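Local atomic coordinates of RNA-binding protein RO60 (PDB entry 2NVO), a protein that binds small RNAs that accumulate during recovery from ultraviolet irradiation and contributes to the resistance of Deinococcus radiodurans to that radiation. Residues 313-318 / 352-357; 359-364 / 401-406; 363-368 / 459-464; 392-397 / 424-429; 418-423 / 430-435. All coordinates share one frame; numbering follows the deposited sequence.

Interaction 1 (313-318 / 352-357); sequences IHPLDA and TLAFGN
Pro315 lies against Ala354 and Phe355 in a contact carried mainly by apolar carbons. The proline ring offers two carbons to the phenylalanine: CG stands over one face of the Phe355 ring, 4.1 Å from its centroid and 26° off the normal, a CH-pi contact, while CB lies outside the rim, 3.8 Å from Phe355 CE2. The Phe355 ring gets there although its CB sets out away from residues 313-318, because CG is placed anti to the carbonyl carbon (chi1 -80°) and the ring swings back. Ala354 adds a single methyl, whose CB is 3.3 Å from Ile313 O and 3.9 Å from Pro315 CG; a small residue suits this close approach of backbones.

The polar bonds are local to residues 313-318. His314 N donates to Asp317 OD2 at 2.9 Å, arriving from above the carboxylate plane, and Leu316 N donates to His314 ND1 at 3.1 Å. Proline fits the first helical turn, where no amide hydrogen is needed.

Arg401 makes a cation-pi interaction with Phe355. His314, the N-cap, and Asp317 form a capping box that starts helix 315-326 beside the end of helix 341-354, where the helical TROVE part passes into the VWFA-like domain.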
# COMPACT_ATOMS: atom_id res chain seq x y z
N ILE A 313 -3.52 11.52 -3.50
CA ILE A 313 -2.07 11.58 -3.32
C ILE A 313 -1.74 12.01 -1.89
O ILE A 313 -2.22 13.04 -1.41
CB ILE A 313 -1.39 12.53 -4.33
CG1 ILE A 313 -1.72 12.10 -5.77
CG2 ILE A 313 0.12 12.54 -4.14
CD1 ILE A 313 -1.55 10.64 -6.03
N HIS A 314 -0.95 11.19 -1.22
CA HIS A 314 -0.55 11.47 0.15
C HIS A 314 0.69 12.34 0.05
O HIS A 314 1.43 12.23 -0.91
CB HIS A 314 -0.23 10.15 0.85
CG HIS A 314 -0.02 10.29 2.33
ND1 HIS A 314 1.20 10.64 2.87
CD2 HIS A 314 -0.87 10.13 3.37
CE1 HIS A 314 1.09 10.67 4.19
NE2 HIS A 314 -0.15 10.37 4.51
N PRO A 315 0.91 13.23 1.02
CA PRO A 315 2.11 14.06 0.94
C PRO A 315 3.40 13.24 0.78
O PRO A 315 4.27 13.64 0.03
CB PRO A 315 2.08 14.84 2.27
CG PRO A 315 0.63 14.86 2.66
CD PRO A 315 0.08 13.54 2.20
N LEU A 316 3.51 12.10 1.47
CA LEU A 316 4.67 11.21 1.32
C LEU A 316 4.82 10.63 -0.09
O LEU A 316 5.92 10.29 -0.52
CB LEU A 316 4.61 10.08 2.35
CG LEU A 316 4.89 10.54 3.77
CD1 LEU A 316 4.74 9.36 4.73
CD2 LEU A 316 6.28 11.15 3.85
N ASP A 317 3.71 10.49 -0.80
CA ASP A 317 3.74 10.09 -2.20
C ASP A 317 4.48 11.14 -3.01
O ASP A 317 5.29 10.82 -3.87
CB ASP A 317 2.33 9.95 -2.77
CG ASP A 317 1.60 8.74 -2.24
OD1 ASP A 317 2.28 7.77 -1.83
OD2 ASP A 317 0.34 8.75 -2.24
N ALA A 318 4.21 12.42 -2.73
CA ALA A 318 4.87 13.48 -3.44
C ALA A 318 6.33 13.58 -3.01
O ALA A 318 7.20 13.81 -3.82
CB ALA A 318 4.14 14.82 -3.24
N THR A 352 2.80 19.99 -0.23
CA THR A 352 1.99 20.89 0.60
C THR A 352 0.51 20.77 0.28
O THR A 352 -0.33 20.70 1.18
CB THR A 352 2.48 22.33 0.45
OG1 THR A 352 3.86 22.39 0.82
CG2 THR A 352 1.67 23.29 1.34
N LEU A 353 0.17 20.71 -1.01
CA LEU A 353 -1.23 20.62 -1.45
C LEU A 353 -1.89 19.32 -1.03
O LEU A 353 -3.10 19.27 -0.79
CB LEU A 353 -1.33 20.78 -2.97
CG LEU A 353 -0.90 22.14 -3.53
CD1 LEU A 353 -0.81 22.12 -5.06
CD2 LEU A 353 -1.85 23.22 -3.05
N ALA A 354 -1.10 18.26 -0.90
CA ALA A 354 -1.65 16.95 -0.56
C ALA A 354 -2.13 16.84 0.89
O ALA A 354 -2.91 15.97 1.21
CB ALA A 354 -0.62 15.83 -0.90
N PHE A 355 -1.65 17.72 1.77
CA PHE A 355 -2.10 17.72 3.16
C PHE A 355 -3.62 17.84 3.27
O PHE A 355 -4.25 17.23 4.13
CB PHE A 355 -1.47 18.86 3.95
CG PHE A 355 -0.07 18.58 4.39
CD1 PHE A 355 0.23 18.43 5.74
CD2 PHE A 355 0.96 18.50 3.46
CE1 PHE A 355 1.53 18.18 6.14
CE2 PHE A 355 2.26 18.27 3.87
CZ PHE A 355 2.54 18.10 5.21
N GLY A 356 -4.21 18.62 2.37
CA GLY A 356 -5.65 18.83 2.38
C GLY A 356 -6.46 17.59 2.11
O GLY A 356 -7.67 17.57 2.37
N ASN A 357 -5.81 16.54 1.62
CA ASN A 357 -6.52 15.30 1.31
C ASN A 357 -6.17 14.11 2.21
O ASN A 357 -6.54 12.97 1.92
CB ASN A 357 -6.32 14.95 -0.17
CG ASN A 357 -6.59 16.15 -1.09
OD1 ASN A 357 -5.79 16.46 -1.98
ND2 ASN A 357 -7.71 16.84 -0.86

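Interaction 2 (359-364 / 401-406); sequences QPANTR and RTEPDA
Glu403 grips the backbone of residues 361-363 with its carboxylate, just where helix 388-402 of the VWFA-like domain gives way to a strand of its mostly parallel sheet. Glu403 OE2 accepts from Ala361 N at 2.7 Å through its syn lone pair. The other oxygen, OE1, takes Thr363 N at 3.2 Å, met nearly along the C-O bond, and a weak, bent bond from Asn362 N. An acidic side chain with two oxygens is well matched to a turn that presents successive amides. The carboxylate reaches them because the chain folds back at chi2 (-67°).

Arg364, bent at chi3, forms a salt bridge from NH2 to Asp405 OD1 at 2.7 Å; Asp405 CB lies over one face of the guanidinium, and the two charged planes are 60° apart. The Pro360 ring lies against Thr402, its CB 3.3 Å from Thr402 O, while the Pro404 ring crosses the Asn362 side chain at about a right angle.

Further out, Thr402 OG1 turns to Ile398 O in its own helix, and Ala361 packs on Thr527 and Ala530 of helix 522-530, which covers that side of the turn. The guanidinium is steadied from behind, where Arg364 NE is hydrogen-bonded to Asp456 O.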
# COMPACT_ATOMS: atom_id res chain seq x y z
N GLN A 359 -6.80 11.76 5.28
CA GLN A 359 -7.88 11.41 6.21
C GLN A 359 -7.33 11.26 7.63
O GLN A 359 -6.61 10.33 7.92
CB GLN A 359 -8.59 10.12 5.78
CG GLN A 359 -9.14 10.16 4.35
CD GLN A 359 -10.01 11.39 4.08
OE1 GLN A 359 -9.87 12.05 3.05
NE2 GLN A 359 -10.92 11.70 5.01
N PRO A 360 -7.68 12.21 8.51
CA PRO A 360 -7.19 12.30 9.88
C PRO A 360 -7.78 11.22 10.78
O PRO A 360 -8.85 10.68 10.50
CB PRO A 360 -7.69 13.67 10.35
CG PRO A 360 -8.17 14.37 9.12
CD PRO A 360 -8.59 13.31 8.18
N ALA A 361 -7.07 10.89 11.85
CA ALA A 361 -7.63 10.02 12.87
C ALA A 361 -8.73 10.76 13.63
O ALA A 361 -9.64 10.14 14.16
CB ALA A 361 -6.55 9.58 13.85
N ASN A 362 -8.61 12.08 13.68
CA ASN A 362 -9.44 12.90 14.53
C ASN A 362 -9.27 12.54 16.00
O ASN A 362 -10.23 12.42 16.74
CB ASN A 362 -10.92 12.80 14.12
CG ASN A 362 -11.75 13.89 14.75
OD1 ASN A 362 -11.27 15.00 14.99
ND2 ASN A 362 -13.01 13.58 15.03
N THR A 363 -8.02 12.36 16.42
CA THR A 363 -7.69 12.09 17.81
C THR A 363 -6.57 13.05 18.20
O THR A 363 -5.93 13.66 17.33
CB THR A 363 -7.21 10.64 18.04
OG1 THR A 363 -5.95 10.45 17.39
CG2 THR A 363 -8.23 9.63 17.49
N ARG A 364 -6.37 13.21 19.49
CA ARG A 364 -5.35 14.11 19.99
C ARG A 364 -4.05 13.34 20.10
O ARG A 364 -3.97 12.35 20.80
CB ARG A 364 -5.77 14.70 21.33
CG ARG A 364 -7.12 15.43 21.24
CD ARG A 364 -7.62 15.82 22.61
NE ARG A 364 -6.56 16.47 23.36
CZ ARG A 364 -6.21 17.75 23.24
NH1 ARG A 364 -6.85 18.55 22.39
NH2 ARG A 364 -5.22 18.22 23.98
N ARG A 401 -1.02 19.62 11.10
CA ARG A 401 -1.93 20.28 10.18
C ARG A 401 -3.31 19.61 10.03
O ARG A 401 -4.22 20.22 9.51
CB ARG A 401 -1.27 20.45 8.80
CG ARG A 401 -0.13 21.46 8.80
CD ARG A 401 0.43 21.74 7.40
NE ARG A 401 1.71 22.45 7.52
CZ ARG A 401 2.67 22.47 6.59
NH1 ARG A 401 2.50 21.83 5.45
NH2 ARG A 401 3.80 23.14 6.82
N THR A 402 -3.46 18.37 10.48
CA THR A 402 -4.67 17.61 10.14
C THR A 402 -5.43 17.01 11.31
O THR A 402 -6.60 16.67 11.17
CB THR A 402 -4.41 16.45 9.14
OG1 THR A 402 -3.59 15.44 9.75
CG2 THR A 402 -3.75 16.96 7.88
N GLU A 403 -4.76 16.86 12.45
CA GLU A 403 -5.40 16.28 13.62
C GLU A 403 -5.93 17.39 14.52
O GLU A 403 -5.43 18.51 14.47
CB GLU A 403 -4.43 15.38 14.38
CG GLU A 403 -3.92 14.16 13.60
CD GLU A 403 -5.02 13.14 13.31
OE1 GLU A 403 -6.07 13.19 13.99
OE2 GLU A 403 -4.82 12.27 12.42
N PRO A 404 -6.95 17.08 15.35
CA PRO A 404 -7.59 18.03 16.27
C PRO A 404 -6.54 18.67 17.14
O PRO A 404 -6.56 19.87 17.42
CB PRO A 404 -8.46 17.15 17.16
CG PRO A 404 -8.65 15.90 16.42
CD PRO A 404 -7.58 15.75 15.39
N ASP A 405 -5.61 17.84 17.58
CA ASP A 405 -4.51 18.35 18.36
C ASP A 405 -3.29 17.47 18.13
O ASP A 405 -3.39 16.28 17.85
CB ASP A 405 -4.86 18.37 19.83
CG ASP A 405 -4.18 19.50 20.58
OD1 ASP A 405 -4.42 19.60 21.80
OD2 ASP A 405 -3.42 20.28 19.96
N ALA A 406 -2.13 18.09 18.23
CA ALA A 406 -0.90 17.34 18.09
C ALA A 406 0.16 18.15 18.79
O ALA A 406 0.15 19.36 18.75
CB ALA A 406 -0.55 17.17 16.63

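Interaction 3 (363-368 / 459-464); sequences TRHLLA and TFVVYT
The His365 ring lies flat against Thr459, whose CB sits over the centre of one face, 3.8 Å from the centroid and 5° off the normal. The two side chains run side by side, pointing the same way. The Tyr463 ring is met at its edge, where Leu367 CG comes to 4.1 Å from Tyr463 CE2, and the Phe460 ring is approached obliquely by Leu366 CD2.

These groups decorate two neighbouring parallel strands, 364-369 and 459-464, in the central sheet of the VWFA-like domain, an alpha/beta fold with helices on both faces. The backbone bonds alternate: Thr459 N to Arg364 O, Leu366 N to Thr459 O, Val461 N to Leu366 O, Ala368 N to Val461 O, the straightest, at 2.8 Å, and Tyr463 N to Ala368 O.

Leu366, Ala368, Phe460 and Val462 share one face of the sheet, which helix 445-452 covers; Ala368 is small enough for Pro446 to rest on it. His365, Leu367, Thr459 and Val461 share the other, where helices 388-402 and 522-530 pack. Beta-branched threonine and valines suit the extended backbone. Val462 lies about 4 Å, side chain to side chain, from Thr441, a probable metal ligand by analogy with relatives.

At the strand start, Thr459 OG1, anti to its carbonyl carbon (chi1 -46°), reaches the residue just ahead of strand 364-369 and is hydrogen-bonded to Thr363 OG1 at 2.8 Å.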
# COMPACT_ATOMS: atom_id res chain seq x y z
N THR A 363 -8.02 12.36 16.42
CA THR A 363 -7.69 12.09 17.81
C THR A 363 -6.57 13.05 18.20
O THR A 363 -5.93 13.66 17.33
CB THR A 363 -7.21 10.64 18.04
OG1 THR A 363 -5.95 10.45 17.39
CG2 THR A 363 -8.23 9.63 17.49
N ARG A 364 -6.37 13.21 19.49
CA ARG A 364 -5.35 14.11 19.99
C ARG A 364 -4.05 13.34 20.10
O ARG A 364 -3.97 12.35 20.80
CB ARG A 364 -5.77 14.70 21.33
CG ARG A 364 -7.12 15.43 21.24
CD ARG A 364 -7.62 15.82 22.61
NE ARG A 364 -6.56 16.47 23.36
CZ ARG A 364 -6.21 17.75 23.24
NH1 ARG A 364 -6.85 18.55 22.39
NH2 ARG A 364 -5.22 18.22 23.98
N HIS A 365 -3.05 13.80 19.37
CA HIS A 365 -1.80 13.05 19.21
C HIS A 365 -0.68 13.69 19.99
O HIS A 365 -0.62 14.92 20.08
CB HIS A 365 -1.39 13.02 17.72
CG HIS A 365 -2.16 12.04 16.89
ND1 HIS A 365 -1.56 11.05 16.14
CD2 HIS A 365 -3.50 11.90 16.70
CE1 HIS A 365 -2.48 10.34 15.53
NE2 HIS A 365 -3.67 10.83 15.85
N LEU A 366 0.22 12.87 20.54
CA LEU A 366 1.49 13.35 21.04
C LEU A 366 2.54 12.55 20.27
O LEU A 366 2.57 11.33 20.36
CB LEU A 366 1.63 13.08 22.54
CG LEU A 366 2.88 13.61 23.24
CD1 LEU A 366 2.96 15.09 23.12
CD2 LEU A 366 2.93 13.21 24.73
N LEU A 367 3.37 13.25 19.51
CA LEU A 367 4.38 12.60 18.65
C LEU A 367 5.71 12.79 19.35
O LEU A 367 6.09 13.90 19.67
CB LEU A 367 4.40 13.23 17.25
CG LEU A 367 3.63 12.60 16.09
CD1 LEU A 367 2.17 12.40 16.43
CD2 LEU A 367 3.80 13.42 14.80
N ALA A 368 6.39 11.69 19.64
CA ALA A 368 7.68 11.74 20.31
C ALA A 368 8.73 11.26 19.29
O ALA A 368 8.72 10.11 18.88
CB ALA A 368 7.65 10.86 21.52
N THR A 459 -3.65 9.38 21.29
CA THR A 459 -2.74 8.55 20.49
C THR A 459 -1.30 8.99 20.67
O THR A 459 -0.97 10.13 20.38
CB THR A 459 -3.08 8.70 19.00
OG1 THR A 459 -4.50 8.59 18.82
CG2 THR A 459 -2.35 7.64 18.18
N PHE A 460 -0.45 8.11 21.20
CA PHE A 460 0.98 8.41 21.32
C PHE A 460 1.66 7.79 20.11
O PHE A 460 1.35 6.66 19.76
CB PHE A 460 1.54 7.77 22.60
CG PHE A 460 1.08 8.45 23.88
CD1 PHE A 460 1.82 9.48 24.44
CD2 PHE A 460 -0.08 8.04 24.50
CE1 PHE A 460 1.39 10.08 25.62
CE2 PHE A 460 -0.51 8.63 25.70
CZ PHE A 460 0.21 9.65 26.24
N VAL A 461 2.56 8.52 19.44
CA VAL A 461 3.30 7.93 18.32
C VAL A 461 4.79 8.22 18.50
O VAL A 461 5.19 9.37 18.66
CB VAL A 461 2.87 8.50 16.93
CG1 VAL A 461 3.62 7.73 15.83
CG2 VAL A 461 1.38 8.35 16.73
N VAL A 462 5.59 7.16 18.50
CA VAL A 462 7.02 7.33 18.63
C VAL A 462 7.66 7.07 17.27
O VAL A 462 7.37 6.07 16.64
CB VAL A 462 7.61 6.33 19.66
CG1 VAL A 462 9.18 6.34 19.60
CG2 VAL A 462 7.09 6.68 21.06
N TYR A 463 8.54 7.97 16.85
CA TYR A 463 9.26 7.77 15.61
C TYR A 463 10.75 7.56 15.91
O TYR A 463 11.38 8.40 16.55
CB TYR A 463 9.07 8.97 14.68
CG TYR A 463 7.73 8.96 13.97
CD1 TYR A 463 7.53 8.13 12.87
CD2 TYR A 463 6.68 9.77 14.38
CE1 TYR A 463 6.31 8.10 12.19
CE2 TYR A 463 5.44 9.76 13.72
CZ TYR A 463 5.27 8.93 12.62
OH TYR A 463 4.07 8.89 11.95
N THR A 464 11.30 6.45 15.42
CA THR A 464 12.72 6.16 15.58
C THR A 464 13.26 5.54 14.28
O THR A 464 12.51 5.37 13.32
CB THR A 464 12.98 5.27 16.83
OG1 THR A 464 14.40 5.19 17.08
CG2 THR A 464 12.43 3.88 16.64

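Interaction 4 (392-397 / 424-429); sequences AAAMSL and DTLESA
Leu397 reaches across to the start of helix 426-432 with both of its methyls, CD1 resting 3.6 Å from Leu426 N and CD2 on Asp424, whose side chain it crosses at about a right angle. The approach of Leu397 CD2 to Asp424 CB is 4.0 Å. In return Leu426, with CG anti to its backbone N (chi1 179°), extends CD1 to the backbone of helix 388-402, 3.7 Å from Ala394 N. Beside the leucines the alanines meet directly: Ala393 CB and Ala429 CB point at each other and stand 3.9 Å apart. Methyl groups here let the helices come close, while the leucines fill the space alongside.

The arrangement joins helix 388-402 of the VWFA-like domain to a short helix that opens with a capping box. Thr425 is its N-cap: Ser428 N donates to Thr425 OG1 at 3.0 Å, and Thr425 N donates back to Ser428 OG. The Ser428 hydroxyl in turn donates a hydrogen bond to the anti lone pair of Asp424 OD1 at 2.7 Å, so the buried carboxylate is fixed by its neighbours; Lys432 NZ and Thr421 N are further partners, at OD1 and OD2 respectively. Leu319 and Arg322 of helix 315-326 also touch Leu426, and Ile420 packs against both Leu397 and Ala429.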
# COMPACT_ATOMS: atom_id res chain seq x y z
N ALA A 392 9.93 11.40 9.74
CA ALA A 392 9.30 11.77 11.00
C ALA A 392 8.85 13.25 11.02
O ALA A 392 7.79 13.58 11.58
CB ALA A 392 10.24 11.46 12.17
N ALA A 393 9.66 14.12 10.42
CA ALA A 393 9.31 15.53 10.30
C ALA A 393 8.12 15.73 9.40
O ALA A 393 7.24 16.57 9.70
CB ALA A 393 10.50 16.37 9.82
N ALA A 394 8.08 14.97 8.30
CA ALA A 394 6.93 14.98 7.38
C ALA A 394 5.65 14.54 8.11
O ALA A 394 4.61 15.23 8.02
CB ALA A 394 7.21 14.06 6.15
N MET A 395 5.73 13.43 8.85
CA MET A 395 4.57 12.90 9.57
C MET A 395 4.13 13.85 10.69
O MET A 395 2.95 13.93 11.01
CB MET A 395 4.86 11.51 10.14
CG MET A 395 5.03 10.41 9.07
SD MET A 395 3.61 10.26 7.94
CE MET A 395 2.33 9.71 9.04
N SER A 396 5.08 14.56 11.29
CA SER A 396 4.77 15.55 12.33
C SER A 396 3.97 16.71 11.74
O SER A 396 2.93 17.09 12.27
CB SER A 396 6.06 16.10 12.95
OG SER A 396 6.70 15.12 13.75
N LEU A 397 4.45 17.24 10.62
CA LEU A 397 3.73 18.29 9.91
C LEU A 397 2.31 17.87 9.55
O LEU A 397 1.34 18.63 9.75
CB LEU A 397 4.48 18.73 8.66
CG LEU A 397 5.75 19.51 8.94
CD1 LEU A 397 6.44 19.78 7.62
CD2 LEU A 397 5.43 20.83 9.71
N ASP A 424 5.82 25.54 10.09
CA ASP A 424 7.14 25.06 9.70
C ASP A 424 7.12 24.49 8.29
O ASP A 424 6.08 24.09 7.78
CB ASP A 424 7.62 23.98 10.70
CG ASP A 424 8.33 24.56 11.91
OD1 ASP A 424 9.47 25.05 11.77
OD2 ASP A 424 7.77 24.51 13.02
N THR A 425 8.28 24.48 7.65
CA THR A 425 8.47 23.70 6.44
C THR A 425 9.06 22.33 6.80
O THR A 425 9.46 22.11 7.94
CB THR A 425 9.50 24.34 5.54
OG1 THR A 425 10.67 24.63 6.31
CG2 THR A 425 8.96 25.62 4.92
N LEU A 426 9.14 21.45 5.82
CA LEU A 426 9.75 20.14 6.01
C LEU A 426 11.17 20.36 6.52
O LEU A 426 11.61 19.74 7.47
CB LEU A 426 9.76 19.37 4.69
CG LEU A 426 10.43 17.99 4.78
CD1 LEU A 426 9.77 17.14 5.90
CD2 LEU A 426 10.39 17.27 3.44
N GLU A 427 11.88 21.27 5.87
CA GLU A 427 13.26 21.57 6.24
C GLU A 427 13.43 22.14 7.66
O GLU A 427 14.31 21.72 8.39
CB GLU A 427 13.88 22.52 5.20
CG GLU A 427 13.37 22.30 3.76
CD GLU A 427 12.00 22.95 3.50
OE1 GLU A 427 11.85 24.19 3.68
OE2 GLU A 427 11.07 22.24 3.08
N SER A 428 12.57 23.07 8.08
CA SER A 428 12.72 23.63 9.42
C SER A 428 12.30 22.64 10.51
O SER A 428 12.89 22.59 11.58
CB SER A 428 12.00 25.00 9.56
OG SER A 428 10.60 24.87 9.36
N ALA A 429 11.29 21.83 10.22
CA ALA A 429 10.87 20.76 11.14
C ALA A 429 11.99 19.72 11.30
O ALA A 429 12.25 19.24 12.40
CB ALA A 429 9.62 20.09 10.63

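Interaction 5 (418-423 / 430-435); sequences LGITPR and MQKAQS
Lys432 stretches its long side chain back along residues 418-420, and its inner carbons make the close-packed part of the contact. Its CB meets Ile420 CG1 at 3.8 Å, the two side chains sliding past each other in opposite directions. Leu418 closes in from the same loop: its CG lies 3.3 Å from Lys432 O, and its CD2 reaches the methyl of Ala433 at 4.3 Å. Branched aliphatic residues suit this part, which is buried, and alanine leaves room for the leucine where the helix ends.

The more open side is polar. Extended beyond CG, with chi2 to chi4 all near 180°, the lysine carries its ammonium group to the backbone of Gly419, where NZ donates to Gly419 O at 3.1 Å from above the carbonyl plane, 36° out of it. The stronger partner of NZ is Asp424 OD1, in a salt bridge, so the ammonium group is shared between a carboxylate and a carbonyl. Gly419 is exposed and has positive phi (71°), a backbone shape easily taken by a residue without a side chain. A water joins the backbones as well, donating to Leu418 O at 2.9 Å and to Lys432 O at 2.7 Å. Farther along, Thr421 OG1 accepts from Arg423 N, forming an ST turn.

The loop therefore ties the end of strand 415-417 to the last turn of helix 426-432. Behind it, Leu418 and Ile420 rest on Thr408 of strand 405-411, Ala433 and Leu418 touch Leu369 of strand 364-369, and Ile420 also packs on Leu400 of helix 388-402.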
# COMPACT_ATOMS: atom_id res chain seq x y z
N LEU A 418 9.55 20.07 20.76
CA LEU A 418 10.45 20.39 19.66
C LEU A 418 10.07 21.74 19.08
O LEU A 418 10.85 22.37 18.38
CB LEU A 418 10.40 19.29 18.57
CG LEU A 418 11.44 18.17 18.58
CD1 LEU A 418 12.09 17.92 19.94
CD2 LEU A 418 10.93 16.86 17.94
N GLY A 419 8.87 22.19 19.39
CA GLY A 419 8.41 23.49 18.91
C GLY A 419 8.14 23.52 17.42
O GLY A 419 8.18 24.57 16.79
N ILE A 420 7.87 22.35 16.84
CA ILE A 420 7.42 22.31 15.46
C ILE A 420 5.97 22.74 15.38
O ILE A 420 5.14 22.31 16.17
CB ILE A 420 7.55 20.90 14.85
CG1 ILE A 420 9.02 20.47 14.87
CG2 ILE A 420 7.02 20.89 13.43
CD1 ILE A 420 9.21 18.98 14.87
N THR A 421 5.65 23.59 14.40
CA THR A 421 4.27 24.05 14.23
C THR A 421 3.83 23.88 12.79
O THR A 421 4.66 23.57 11.91
CB THR A 421 4.12 25.53 14.63
OG1 THR A 421 4.59 26.36 13.57
CG2 THR A 421 4.92 25.82 15.89
N PRO A 422 2.53 24.08 12.53
CA PRO A 422 1.97 23.96 11.19
C PRO A 422 2.57 25.00 10.26
O PRO A 422 2.42 24.87 9.05
CB PRO A 422 0.48 24.24 11.41
CG PRO A 422 0.24 24.10 12.86
CD PRO A 422 1.50 24.51 13.51
N ARG A 423 3.26 25.99 10.81
CA ARG A 423 3.90 27.01 9.99
C ARG A 423 5.29 26.60 9.50
O ARG A 423 5.86 27.22 8.62
CB ARG A 423 3.98 28.35 10.73
CG ARG A 423 2.69 29.15 10.66
CD ARG A 423 2.57 30.17 11.79
NE ARG A 423 2.18 29.53 13.04
CZ ARG A 423 3.00 29.34 14.06
NH1 ARG A 423 4.26 29.75 13.98
NH2 ARG A 423 2.56 28.74 15.16
N MET A 430 12.64 19.36 10.20
CA MET A 430 13.75 18.42 10.27
C MET A 430 14.83 18.89 11.24
O MET A 430 15.33 18.11 12.05
CB MET A 430 14.35 18.19 8.87
CG MET A 430 13.53 17.25 7.99
SD MET A 430 14.19 17.14 6.32
CE MET A 430 15.80 16.42 6.65
N GLN A 431 15.18 20.17 11.17
CA GLN A 431 16.20 20.73 12.05
C GLN A 431 15.76 20.77 13.52
O GLN A 431 16.56 20.48 14.41
CB GLN A 431 16.63 22.12 11.58
CG GLN A 431 17.38 22.12 10.25
CD GLN A 431 17.44 23.50 9.62
OE1 GLN A 431 18.20 23.72 8.67
NE2 GLN A 431 16.64 24.44 10.13
N LYS A 432 14.50 21.12 13.77
CA LYS A 432 13.98 21.09 15.12
C LYS A 432 13.98 19.68 15.69
O LYS A 432 13.96 19.50 16.89
CB LYS A 432 12.56 21.68 15.18
CG LYS A 432 12.55 23.19 15.02
CD LYS A 432 11.12 23.77 15.00
CE LYS A 432 11.16 25.29 14.82
NZ LYS A 432 9.82 25.80 14.45
N ALA A 433 14.01 18.68 14.80
CA ALA A 433 14.02 17.28 15.18
C ALA A 433 15.43 16.67 15.15
O ALA A 433 15.59 15.49 14.89
CB ALA A 433 13.11 16.49 14.27
N GLN A 434 16.43 17.51 15.40
CA GLN A 434 17.81 17.05 15.50
C GLN A 434 18.46 17.76 16.67
O GLN A 434 18.36 18.98 16.83
CB GLN A 434 18.59 17.29 14.19
CG GLN A 434 18.40 16.14 13.18
CD GLN A 434 18.93 14.82 13.73
OE1 GLN A 434 18.17 13.87 14.01
NE2 GLN A 434 20.23 14.76 13.92
N SER A 435 19.10 16.99 17.54
CA SER A 435 19.72 17.56 18.71
C SER A 435 21.00 16.79 18.97
O SER A 435 20.98 15.58 19.15
CB SER A 435 18.77 17.48 19.90
OG SER A 435 19.43 17.81 21.10
O HOH W 1 13.53 21.41 18.82

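Interactions 1, 3, 4 and 5 are largely buried, whereas interaction 2 lies at the surface and relies on charge. Interaction 3 is the one made of regular backbone hydrogen bonds between strands; interactions 1 and 4 bring helix ends or sides together through apolar groups, each beside a capping box. Helix 388-402 is common to interactions 2 and 4 and also touches interaction 1, where Phe355 and Leu316 pack on it. Interactions 2 and 3 share Thr363 and Arg364, at the start of strand 364-369. Interactions 4 and 5 both use helix 426-432 and are joined by a salt bridge between Asp424 and Lys432.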